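Side-chain contact in putative membrane protein mmpL11 (Mycobacterium tuberculosis, PDB 4Y0L), which belongs to the RND family of membrane transporters and probably exports lipids, its deposited fragment being a periplasmic domain: residues Arg26-Ile29 against Ala30-Pro33. Numbering follows the deposited sequence.
Sequences RHRI and AQAP
Q31 reaches back to R28 and H27 in a local contact at the C-terminal end of helix 19-29, where the chain leaves the helix through a type I beta turn from I29 to A32. The backbone bonding pattern changes here. A30 N makes the i to i-4 bond of an alpha helix to R26 O (3.2 Å), whereas Q31 N and A32 N turn to the carbonyl three residues earlier. Q31 N bonds to R28 O, and A32 N closes the turn on I29 O at 2.9 Å.

The side chain of Q31, extended beyond CG, places its amide between the two helix residues. R28 bends at chi2 (73°), which carries its guanidinium back toward the turn, and NH1 donates to Q31 OE1 at 2.6 Å. The bond is short but not straight (137° at the hydrogen); NH1 lies above the amide plane, and the guanidinium and amide planes are nearly perpendicular. At the amide's other end, Q31 NE2 lies oblique to the H27 ring, 3.3 Å from H27 CE1, with the imidazole inclined 62° to the amide, a van der Waals approach at the exposed surface.

The turn leads from the first helix of a ferredoxin-like βαββαβ fold, as in RND porter subdomains, to strand 37-43; both helices cover one antiparallel sheet. R28 NH2 is hydrogen-bonded to Q75 OE1, so the guanidinium links the turn to helix 66-80, whose W71 is touched by R28, A32 and P33. On the sheet side, buried I29 packs on V38, L52 and A54, while R26 donates to the carbonyls of V38 and A39.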
ATOM      1  N   ARG A  26       4.922   0.723   1.190  1.00 18.01           N
ATOM      2  CA  ARG A  26       5.341  -0.621   1.560  1.00 19.01           C
ATOM      3  C   ARG A  26       6.208  -0.604   2.819  1.00 21.69           C
ATOM      4  O   ARG A  26       6.037  -1.430   3.716  1.00 24.36           O
ATOM      5  CB  ARG A  26       6.098  -1.261   0.398  1.00 25.21           C
ATOM      6  CG  ARG A  26       6.581  -2.672   0.670  1.00 33.90           C
ATOM      7  CD  ARG A  26       6.950  -3.388  -0.621  1.00 43.68           C
ATOM      8  NE  ARG A  26       7.358  -4.773  -0.385  1.00 44.24           N
ATOM      9  CZ  ARG A  26       8.613  -5.220  -0.421  1.00 39.18           C
ATOM     10  NH1 ARG A  26       9.624  -4.403  -0.695  1.00 34.53           N
ATOM     11  NH2 ARG A  26       8.859  -6.502  -0.188  1.00 32.35           N
ATOM     12  N   HIS A  27       7.127   0.353   2.880  1.00 30.26           N
ATOM     13  CA  HIS A  27       8.039   0.491   4.012  1.00 25.88           C
ATOM     14  C   HIS A  27       7.310   0.864   5.302  1.00 29.78           C
ATOM     15  O   HIS A  27       7.697   0.429   6.388  1.00 34.53           O
ATOM     16  CB  HIS A  27       9.105   1.542   3.688  1.00 34.46           C
ATOM     17  CG  HIS A  27       9.993   1.884   4.842  1.00 43.27           C
ATOM     18  ND1 HIS A  27       9.764   2.972   5.658  1.00 51.28           N
ATOM     19  CD2 HIS A  27      11.117   1.293   5.309  1.00 38.75           C
ATOM     20  CE1 HIS A  27      10.706   3.032   6.582  1.00 46.01           C
ATOM     21  NE2 HIS A  27      11.539   2.024   6.394  1.00 40.98           N
ATOM     22  N   ARG A  28       6.259   1.670   5.187  1.00 23.23           N
ATOM     23  CA  ARG A  28       5.495   2.086   6.358  1.00 25.16           C
ATOM     24  C   ARG A  28       4.618   0.945   6.869  1.00 26.30           C
ATOM     25  O   ARG A  28       4.391   0.816   8.072  1.00 28.59           O
ATOM     26  CB  ARG A  28       4.631   3.307   6.033  1.00 24.51           C
ATOM     27  CG  ARG A  28       4.057   4.009   7.259  1.00 26.85           C
ATOM     28  CD  ARG A  28       5.128   4.787   8.007  1.00 37.89           C
ATOM     29  NE  ARG A  28       4.604   5.456   9.199  1.00 40.13           N
ATOM     30  CZ  ARG A  28       4.902   5.132  10.459  1.00 44.55           C
ATOM     31  NH1 ARG A  28       5.741   4.140  10.736  1.00 46.70           N
ATOM     32  NH2 ARG A  28       4.360   5.816  11.455  1.00 35.97           N
ATOM     33  N   ILE A  29       4.125   0.121   5.950  1.00 25.05           N
ATOM     34  CA  ILE A  29       3.333  -1.050   6.313  1.00 26.39           C
ATOM     35  C   ILE A  29       4.168  -2.012   7.150  1.00 29.70           C
ATOM     36  O   ILE A  29       3.686  -2.570   8.134  1.00 39.79           O
ATOM     37  CB  ILE A  29       2.798  -1.779   5.057  1.00 30.49           C
ATOM     38  CG1 ILE A  29       1.721  -0.936   4.377  1.00 23.97           C
ATOM     39  CG2 ILE A  29       2.213  -3.150   5.419  1.00 26.74           C
ATOM     40  CD1 ILE A  29       1.372  -1.392   2.974  1.00 22.47           C
ATOM     41  N   ALA A  30       5.425  -2.198   6.757  1.00 27.55           N
ATOM     42  CA  ALA A  30       6.318  -3.122   7.446  1.00 29.55           C
ATOM     43  C   ALA A  30       6.601  -2.669   8.876  1.00 31.99           C
ATOM     44  O   ALA A  30       7.041  -3.462   9.708  1.00 34.40           O
ATOM     45  CB  ALA A  30       7.617  -3.267   6.676  1.00 28.62           C
ATOM     46  N   GLN A  31       6.351  -1.392   9.153  1.00 33.65           N
ATOM     47  CA  GLN A  31       6.557  -0.836  10.487  1.00 34.25           C
ATOM     48  C   GLN A  31       5.321  -0.992  11.369  1.00 36.08           C
ATOM     49  O   GLN A  31       5.379  -0.752  12.575  1.00 40.70           O
ATOM     50  CB  GLN A  31       6.939   0.641  10.389  1.00 33.57           C
ATOM     51  CG  GLN A  31       8.417   0.879  10.125  1.00 41.20           C
ATOM     52  CD  GLN A  31       8.723   2.320   9.763  1.00 45.96           C
ATOM     53  OE1 GLN A  31       7.818   3.114   9.507  1.00 36.51           O
ATOM     54  NE2 GLN A  31      10.005   2.665   9.744  1.00 43.79           N
ATOM     55  N   ALA A  32       4.205  -1.391  10.766  1.00 34.98           N
ATOM     56  CA  ALA A  32       2.955  -1.549  11.501  1.00 36.91           C
ATOM     57  C   ALA A  32       3.082  -2.631  12.576  1.00 46.88           C
ATOM     58  O   ALA A  32       3.925  -3.523  12.465  1.00 40.19           O
ATOM     59  CB  ALA A  32       1.822  -1.884  10.543  1.00 38.00           C
ATOM     60  N   PRO A  33       2.249  -2.550  13.626  1.00 50.27           N
ATOM     61  CA  PRO A  33       2.303  -3.549  14.701  1.00 56.02           C
ATOM     62  C   PRO A  33       2.030  -4.967  14.210  1.00 59.52           C
ATOM     63  O   PRO A  33       1.173  -5.171  13.354  1.00 67.85           O
ATOM     64  CB  PRO A  33       1.203  -3.089  15.669  1.00 63.02           C
ATOM     65  CG  PRO A  33       0.327  -2.180  14.872  1.00 60.53           C
ATOM     66  CD  PRO A  33       1.233  -1.518  13.890  1.00 51.65           C
TER